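Local coordinates for beta-galactosidase/beta-glucuronidase (Faecalibacterium prausnitzii L2-6, PDB 6MVF), which binds flavin mononucleotide and, as a family 2 glycoside hydrolase, probably cleaves beta-glucuronides, at residues 316-319 with 320-324; 345-349 with 350-354; 380-383 with 384-388. All blocks are in the same frame, centred on the assembly; numbering follows the deposited sequence.

How the interactions relate
All three contacts are local ones in the TIM-barrel domain, on successive beta-alpha units. Interactions 1 and 2, centres 11 Å apart, meet directly: Tyr318 OH lies 2.6 Å from Glu349 OE1, a probable hydrogen bond, and Ala321 CB packs 3.6 Å from Leu350 CD1. Interactions 2 and 3, centres 14 Å apart, are tied by a second probable hydrogen bond, Asp348 OD2 to His388 ND1 at 2.7 Å. Interactions 1 and 3 do not touch, their nearest atoms being about 9 Å apart. Only interaction 3 reaches the FMN pocket, through Ile383 and Tyr386; interaction 1 lies in the helical layer and interaction 2 at a helix-to-strand corner, both away from it.

Interaction 1 (316-319 with 320-324)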
loop_
_atom_site.group_PDB
_atom_site.type_symbol
_atom_site.label_atom_id
_atom_site.label_comp_id
_atom_site.label_asym_id
_atom_site.label_seq_id
_atom_site.Cartn_x
_atom_site.Cartn_y
_atom_site.Cartn_z
ATOM N N ASP A 316 2.016 13.729 11.318
ATOM C CA ASP A 316 2.012 15.130 11.726
ATOM C C ASP A 316 3.396 15.741 11.566
ATOM O O ASP A 316 3.540 16.845 11.031
ATOM C CB ASP A 316 1.531 15.275 13.170
ATOM C CG ASP A 316 0.077 14.871 13.344
ATOM O OD1 ASP A 316 -0.756 15.168 12.452
ATOM O OD2 ASP A 316 -0.236 14.234 14.380
ATOM N N HIS A 317 4.428 15.026 12.008
ATOM C CA HIS A 317 5.769 15.593 11.992
ATOM C C HIS A 317 6.247 15.826 10.566
ATOM O O HIS A 317 6.732 16.916 10.237
ATOM C CB HIS A 317 6.735 14.683 12.750
ATOM C CG HIS A 317 6.434 14.572 14.211
ATOM N ND1 HIS A 317 6.307 15.677 15.030
ATOM C CD2 HIS A 317 6.247 13.489 15.003
ATOM C CE1 HIS A 317 6.057 15.276 16.264
ATOM N NE2 HIS A 317 6.015 13.954 16.275
ATOM N N TYR A 318 6.095 14.816 9.699
ATOM C CA TYR A 318 6.507 14.952 8.305
ATOM C C TYR A 318 5.670 15.988 7.573
ATOM O O TYR A 318 6.179 16.672 6.683
ATOM C CB TYR A 318 6.452 13.591 7.596
ATOM C CG TYR A 318 7.701 12.751 7.831
ATOM C CD1 TYR A 318 7.878 12.032 9.010
ATOM C CD2 TYR A 318 8.713 12.698 6.886
ATOM C CE1 TYR A 318 9.026 11.260 9.228
ATOM C CE2 TYR A 318 9.870 11.938 7.096
ATOM C CZ TYR A 318 10.021 11.224 8.264
ATOM O OH TYR A 318 11.165 10.481 8.471
ATOM N N GLN A 319 4.403 16.148 7.940
ATOM C CA GLN A 319 3.605 17.192 7.309
ATOM C C GLN A 319 4.151 18.573 7.658
ATOM O O GLN A 319 4.287 19.441 6.783
ATOM C CB GLN A 319 2.142 17.063 7.721
ATOM C CG GLN A 319 1.230 18.029 6.980
ATOM C CD GLN A 319 -0.090 18.313 7.702
ATOM O OE1 GLN A 319 -0.331 17.840 8.821
ATOM N NE2 GLN A 319 -0.948 19.096 7.061
ATOM N N ASP A 320 4.458 18.801 8.939
ATOM C CA ASP A 320 5.161 20.022 9.332
ATOM C C ASP A 320 6.419 20.235 8.493
ATOM O O ASP A 320 6.632 21.312 7.928
ATOM C CB ASP A 320 5.528 19.968 10.814
ATOM C CG ASP A 320 4.353 20.299 11.725
ATOM O OD1 ASP A 320 3.223 20.568 11.218
ATOM O OD2 ASP A 320 4.575 20.290 12.961
ATOM N N ALA A 321 7.258 19.198 8.393
ATOM C CA ALA A 321 8.517 19.326 7.680
ATOM C C ALA A 321 8.289 19.681 6.219
ATOM O O ALA A 321 8.972 20.556 5.675
ATOM C CB ALA A 321 9.313 18.036 7.814
ATOM N N GLN A 322 7.306 19.042 5.579
ATOM C CA GLN A 322 7.036 19.317 4.172
ATOM C C GLN A 322 6.504 20.730 3.962
ATOM O O GLN A 322 6.885 21.404 2.997
ATOM C CB GLN A 322 6.069 18.275 3.609
ATOM C CG GLN A 322 6.799 17.125 2.935
ATOM C CD GLN A 322 6.297 15.735 3.346
ATOM O OE1 GLN A 322 5.100 15.542 3.628
ATOM N NE2 GLN A 322 7.218 14.751 3.380
ATOM N N ILE A 323 5.626 21.202 4.842
ATOM C CA ILE A 323 5.165 22.580 4.712
ATOM C C ILE A 323 6.342 23.548 4.815
ATOM O O ILE A 323 6.472 24.484 4.009
ATOM C CB ILE A 323 4.077 22.884 5.751
ATOM C CG1 ILE A 323 2.803 22.132 5.379
ATOM C CG2 ILE A 323 3.820 24.372 5.797
ATOM C CD1 ILE A 323 1.759 22.044 6.495
ATOM N N ILE A 324 7.254 23.296 5.759
ATOM C CA ILE A 324 8.402 24.186 5.908
ATOM C C ILE A 324 9.337 24.084 4.704
ATOM O O ILE A 324 9.919 25.095 4.283
ATOM C CB ILE A 324 9.115 23.896 7.237
ATOM C CG1 ILE A 324 8.167 24.225 8.400
ATOM C CG2 ILE A 324 10.414 24.706 7.338
ATOM C CD1 ILE A 324 8.505 23.506 9.681
HETATM O O HOH W 1 1.364 18.708 10.891
#
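Gln319 turns CG away from its own backbone N (chi1 -174°) and runs extended alongside Ile323, whose CG1 is rotated back beside its backbone N (chi1 -70°), over the preceding turn. The two side chains point the same way from helix 314-327, the helix that links strands 292-300 and 331-334 in a beta-alpha-beta unit of the TIM barrel. Their contact sets an amide end against a methyl: Gln319 NE2 is 4.0 Å from Ile323 CD1. Closer to the backbone, Ile323 CG1 lies 3.4 Å from Gln319 O, the same carbonyl that accepts the Ile323 N-H. This is one of four successive alpha-helical bonds joining 316-319 to 320-324; another, from Asp320 N to Asp316 O, measures 3.0 Å and is almost straight at 175°.

The carbonyl oxygen of the Gln319 amide is used differently. It accepts from Lys305 and from a water that bridges Gln319 OE1, at 2.8 Å, to Asp320 OD1, at 2.6 Å, so that neighbouring residues of the helix share one solvent molecule. The Asp320 carboxylate is buried and divides its oxygens between two arginines, OD2 in a salt bridge with Arg301 and OD1 with Arg561, a setting that would be expected to keep it ionised. In Asp316, a turn earlier, OD1 pairs with Lys305, while OD2 meets Lys308 and also accepts from Thr313 N. Arg301 in addition reaches His317 ND1, so one guanidinium group connects two residues of the helix.

On another side of the helix, Gln322 bends at its second torsion and brings its amide back toward Tyr318. Its NE2 comes to the edge of the phenol ring, near the ring plane, 4.3 Å from Tyr318 CD2.

Interaction 2 (345-349 with 350-354)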
loop_
_atom_site.group_PDB
_atom_site.type_symbol
_atom_site.label_atom_id
_atom_site.label_comp_id
_atom_site.label_asym_id
_atom_site.label_seq_id
_atom_site.Cartn_x
_atom_site.Cartn_y
_atom_site.Cartn_z
ATOM N N ASP A 345 14.324 12.860 12.179
ATOM C CA ASP A 345 14.367 12.030 10.977
ATOM C C ASP A 345 13.906 12.806 9.739
ATOM O O ASP A 345 14.602 12.835 8.713
ATOM C CB ASP A 345 13.504 10.784 11.178
ATOM C CG ASP A 345 14.128 9.773 12.139
ATOM O OD1 ASP A 345 15.376 9.788 12.294
ATOM O OD2 ASP A 345 13.364 8.951 12.724
ATOM N N ALA A 346 12.732 13.450 9.826
ATOM C CA ALA A 346 12.247 14.283 8.730
ATOM C C ALA A 346 13.241 15.377 8.345
ATOM O O ALA A 346 13.355 15.719 7.163
ATOM C CB ALA A 346 10.909 14.913 9.087
ATOM N N CYS A 347 13.977 15.931 9.308
ATOM C CA CYS A 347 14.974 16.949 8.970
ATOM C C CYS A 347 16.185 16.353 8.255
ATOM O O CYS A 347 16.695 16.940 7.289
ATOM C CB CYS A 347 15.404 17.683 10.236
ATOM S SG CYS A 347 14.103 18.766 10.801
ATOM N N ASP A 348 16.686 15.218 8.744
ATOM C CA ASP A 348 17.756 14.514 8.055
ATOM C C ASP A 348 17.371 14.208 6.611
ATOM O O ASP A 348 18.197 14.319 5.692
ATOM C CB ASP A 348 18.087 13.201 8.789
ATOM C CG ASP A 348 18.594 13.406 10.241
ATOM O OD1 ASP A 348 19.207 14.445 10.575
ATOM O OD2 ASP A 348 18.398 12.483 11.060
ATOM N N GLU A 349 16.118 13.811 6.389
ATOM C CA GLU A 349 15.734 13.329 5.065
ATOM C C GLU A 349 15.366 14.468 4.125
ATOM O O GLU A 349 15.731 14.433 2.947
ATOM C CB GLU A 349 14.588 12.325 5.181
ATOM C CG GLU A 349 15.081 10.974 5.675
ATOM C CD GLU A 349 14.149 10.324 6.697
ATOM O OE1 GLU A 349 12.905 10.546 6.591
ATOM O OE2 GLU A 349 14.674 9.599 7.600
ATOM N N LEU A 350 14.654 15.486 4.612
ATOM C CA LEU A 350 14.294 16.597 3.748
ATOM C C LEU A 350 15.386 17.652 3.655
ATOM O O LEU A 350 15.358 18.467 2.725
ATOM C CB LEU A 350 12.982 17.225 4.221
ATOM C CG LEU A 350 11.801 16.245 4.127
ATOM C CD1 LEU A 350 10.514 16.848 4.656
ATOM C CD2 LEU A 350 11.591 15.817 2.698
ATOM N N GLY A 351 16.352 17.647 4.579
ATOM C CA GLY A 351 17.455 18.588 4.538
ATOM C C GLY A 351 17.155 19.961 5.109
ATOM O O GLY A 351 16.747 20.871 4.377
ATOM N N PHE A 352 17.339 20.103 6.425
ATOM C CA PHE A 352 17.311 21.379 7.129
ATOM C C PHE A 352 18.463 21.406 8.117
ATOM O O PHE A 352 18.737 20.398 8.776
ATOM C CB PHE A 352 16.024 21.613 7.946
ATOM C CG PHE A 352 14.776 21.615 7.149
ATOM C CD1 PHE A 352 14.422 22.718 6.390
ATOM C CD2 PHE A 352 13.910 20.540 7.207
ATOM C CE1 PHE A 352 13.232 22.737 5.659
ATOM C CE2 PHE A 352 12.716 20.553 6.488
ATOM C CZ PHE A 352 12.376 21.650 5.709
ATOM N N ALA A 353 19.092 22.574 8.257
ATOM C CA ALA A 353 20.037 22.817 9.342
ATOM C C ALA A 353 19.260 23.011 10.643
ATOM O O ALA A 353 18.465 23.946 10.746
ATOM C CB ALA A 353 20.888 24.051 9.014
ATOM N N VAL A 354 19.470 22.140 11.635
ATOM C CA VAL A 354 18.649 22.118 12.848
ATOM C C VAL A 354 19.428 22.665 14.041
ATOM O O VAL A 354 20.577 22.274 14.284
ATOM C CB VAL A 354 18.138 20.706 13.168
ATOM C CG1 VAL A 354 17.498 20.679 14.565
ATOM C CG2 VAL A 354 17.156 20.247 12.106
#
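Helix 341-350 stops at Leu350, whose N donates to Ala346 O at 2.9 Å. Gly351 N continues the pattern with a more bent bond to Cys347 O, 2.8 Å long, and Phe352 N reaches five residues back to the same oxygen in a weak bond of 3.3 Å. Between these two donors Gly351 takes a positive phi of 82° and turns the chain out of the helix. The chain next enters strand 353-357, which makes 345-354 the helix-to-strand corner of a beta-alpha-beta unit in the TIM barrel.

Cys347 also carries the side-chain contact. Its SG stands beside its own backbone N (chi1 -73°), and the thiol approaches the Phe352 ring obliquely in a sulfur-aromatic contact, 4.0 Å from Phe352 CD2. From the strand, Val354 directs its CG2 branch back at the helix, 3.6 Å from Cys347 CB and equally near the sulfur. Cys347 is thus touched by Phe352 of the turn and Val354 of the strand.

Around the corner, Ala346 packs on Tyr318 and Ala321 of helix 314-327, while Lys325 of that helix bonds to Leu350 O and makes a cation-pi contact with Phe352. Cys347 and Phe352 rest on Ile332 of strand 331-334, and Val354 touches Leu334 of that strand and Ile391 of strand 391-398.

Interaction 3 (380-383 with 384-388); sequences ELII and QNYNH. With FMN (flavin mononucleotide), chain G.
Asn385 folds its side chain back on the helix and donates from ND2 to Leu381 O, at 2.8 Å and with an N-H...O angle of 166°. The donor lies in the carbonyl plane, on a lone pair, and the acceptor is only 1° out of the amide plane, so the two flat groups are well matched. The backbone N of Asn385 is held less firmly, by weak bonds to Leu381 O at 3.3 Å and Ile382 O at 3.4 Å. One turn is still regular: Gln384 N donates a hydrogen bond to Glu380 O at 3.0 Å.

Helix 368-385 joins strands 353-357 and 391-398 of the TIM barrel, and here it gives way to a type I beta turn, Asn385 to His388, with His388 N bonded to Asn385 O. Buried polar groups find partners beyond the helix: Gln384 NE2 donates to Tyr178 O and Ile118 O, its OE1 accepts from Gln338, and Glu380 bonds through OE1 to Ser117 OG and through OE2 to His112 NE2. Gln341 spans the turn, its NE2 on Asn385 OD1 and its OE1 on His388 NE2.

Ile383 and Tyr386 line the FMN pocket and meet the flavin through carbon. Ile383 CG1 lies 3.6 Å from FMN C7. Tyr386 sends its ring off with CG opposite the backbone N (chi1 -176°), bringing Tyr386 CG to 3.7 Å from the methyl C7M, while its hydroxyl is hydrogen-bonded to Thr186 OG1.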
loop_
_atom_site.group_PDB
_atom_site.type_symbol
_atom_site.label_atom_id
_atom_site.label_comp_id
_atom_site.label_asym_id
_atom_site.label_seq_id
_atom_site.Cartn_x
_atom_site.Cartn_y
_atom_site.Cartn_z
ATOM N N GLU A 380 21.176 13.850 27.748
ATOM C CA GLU A 380 20.233 13.038 26.989
ATOM C C GLU A 380 20.003 13.618 25.602
ATOM O O GLU A 380 19.840 12.872 24.633
ATOM C CB GLU A 380 18.902 12.917 27.738
ATOM C CG GLU A 380 18.988 12.148 29.034
ATOM C CD GLU A 380 17.673 12.158 29.794
ATOM O OE1 GLU A 380 16.991 13.209 29.814
ATOM O OE2 GLU A 380 17.313 11.110 30.369
ATOM N N LEU A 381 19.959 14.944 25.486
ATOM C CA LEU A 381 19.721 15.547 24.180
ATOM C C LEU A 381 20.851 15.219 23.214
ATOM O O LEU A 381 20.610 14.926 22.040
ATOM C CB LEU A 381 19.557 17.059 24.316
ATOM C CG LEU A 381 19.467 17.839 23.005
ATOM C CD1 LEU A 381 18.212 17.423 22.216
ATOM C CD2 LEU A 381 19.514 19.353 23.264
ATOM N N ILE A 382 22.090 15.250 23.691
ATOM C CA ILE A 382 23.213 15.010 22.799
ATOM C C ILE A 382 23.347 13.534 22.476
ATOM O O ILE A 382 23.611 13.166 21.333
ATOM C CB ILE A 382 24.494 15.577 23.427
ATOM C CG1 ILE A 382 24.398 17.105 23.464
ATOM C CG2 ILE A 382 25.742 15.073 22.684
ATOM C CD1 ILE A 382 25.574 17.768 24.107
ATOM N N ILE A 383 23.163 12.662 23.467
ATOM C CA ILE A 383 23.422 11.244 23.256
ATOM C C ILE A 383 22.330 10.615 22.406
ATOM O O ILE A 383 22.600 9.756 21.564
ATOM C CB ILE A 383 23.593 10.539 24.615
ATOM C CG1 ILE A 383 25.033 10.713 25.072
ATOM C CG2 ILE A 383 23.255 9.037 24.533
ATOM C CD1 ILE A 383 25.159 10.891 26.536
ATOM N N GLN A 384 21.086 11.042 22.590
ATOM C CA GLN A 384 19.998 10.473 21.809
ATOM C C GLN A 384 19.955 11.019 20.393
ATOM O O GLN A 384 19.445 10.340 19.497
ATOM C CB GLN A 384 18.664 10.711 22.520
ATOM C CG GLN A 384 18.627 10.031 23.863
ATOM C CD GLN A 384 17.383 10.323 24.674
ATOM O OE1 GLN A 384 16.427 10.952 24.205
ATOM N NE2 GLN A 384 17.383 9.841 25.909
ATOM N N ASN A 385 20.528 12.198 20.156
ATOM C CA ASN A 385 20.448 12.812 18.841
ATOM C C ASN A 385 21.800 12.951 18.179
ATOM O O ASN A 385 21.910 13.644 17.157
ATOM C CB ASN A 385 19.752 14.170 18.933
ATOM C CG ASN A 385 18.347 14.036 19.452
ATOM O OD1 ASN A 385 17.438 13.688 18.696
ATOM N ND2 ASN A 385 18.162 14.244 20.757
ATOM N N TYR A 386 22.822 12.281 18.710
ATOM C CA TYR A 386 24.176 12.475 18.203
ATOM C C TYR A 386 24.320 12.105 16.725
ATOM O O TYR A 386 25.145 12.698 16.026
ATOM C CB TYR A 386 25.167 11.670 19.040
ATOM C CG TYR A 386 26.600 11.911 18.622
ATOM C CD1 TYR A 386 27.234 11.069 17.713
ATOM C CD2 TYR A 386 27.312 12.997 19.121
ATOM C CE1 TYR A 386 28.545 11.298 17.326
ATOM C CE2 TYR A 386 28.614 13.233 18.743
ATOM C CZ TYR A 386 29.232 12.383 17.850
ATOM O OH TYR A 386 30.538 12.621 17.475
ATOM N N ASN A 387 23.545 11.137 16.222
ATOM C CA ASN A 387 23.793 10.672 14.862
ATOM C C ASN A 387 23.056 11.455 13.777
ATOM O O ASN A 387 23.337 11.233 12.596
ATOM C CB ASN A 387 23.462 9.192 14.757
ATOM C CG ASN A 387 24.324 8.357 15.677
ATOM O OD1 ASN A 387 25.495 8.697 15.934
ATOM N ND2 ASN A 387 23.747 7.267 16.210
ATOM N N HIS A 388 22.166 12.383 14.137
ATOM C CA HIS A 388 21.399 13.137 13.152
ATOM C C HIS A 388 22.266 14.137 12.396
ATOM O O HIS A 388 22.778 15.080 13.016
ATOM C CB HIS A 388 20.280 13.880 13.840
ATOM C CG HIS A 388 19.259 12.992 14.467
ATOM N ND1 HIS A 388 18.376 12.233 13.724
ATOM C CD2 HIS A 388 18.953 12.766 15.766
ATOM C CE1 HIS A 388 17.573 11.576 14.540
ATOM N NE2 HIS A 388 17.910 11.871 15.785
HETATM N N1 FMN G . 28.512 4.657 27.055
HETATM C C2 FMN G . 27.762 3.559 27.172
HETATM O O2 FMN G . 28.018 2.695 28.012
HETATM N N3 FMN G . 26.704 3.335 26.424
HETATM C C4 FMN G . 26.309 4.151 25.497
HETATM O O4 FMN G . 25.325 3.935 24.807
HETATM C C4A FMN G . 27.071 5.336 25.304
HETATM N N5 FMN G . 26.668 6.165 24.383
HETATM C C5A FMN G . 27.323 7.284 24.151
HETATM C C6 FMN G . 26.874 8.129 23.169
HETATM C C7 FMN G . 27.534 9.276 22.908
HETATM C C7M FMN G . 27.039 10.183 21.850
HETATM C C8 FMN G . 28.712 9.620 23.693
HETATM C C8M FMN G . 29.434 10.893 23.425
HETATM C C9 FMN G . 29.160 8.766 24.676
HETATM C C9A FMN G . 28.512 7.597 24.934
HETATM N N10 FMN G . 28.941 6.750 25.944
HETATM C C10 FMN G . 28.223 5.574 26.148
HETATM C "C1'" FMN G . 30.159 7.135 26.645
HETATM C "C2'" FMN G . 30.186 7.486 28.113
HETATM O "O2'" FMN G . 29.895 8.860 28.083
HETATM C "C3'" FMN G . 31.564 7.374 28.727
HETATM O "O3'" FMN G . 32.374 6.547 27.921
HETATM C "C4'" FMN G . 31.594 6.736 30.098
HETATM O "O4'" FMN G . 30.710 5.627 30.038
HETATM C "C5'" FMN G . 31.242 7.682 31.247
HETATM O "O5'" FMN G . 29.880 7.568 31.615
HETATM P P FMN G . 29.114 8.623 32.516
HETATM O O1P FMN G . 28.136 7.769 33.218
HETATM O O2P FMN G . 30.177 9.247 33.372
HETATM O O3P FMN G . 28.477 9.657 31.651
#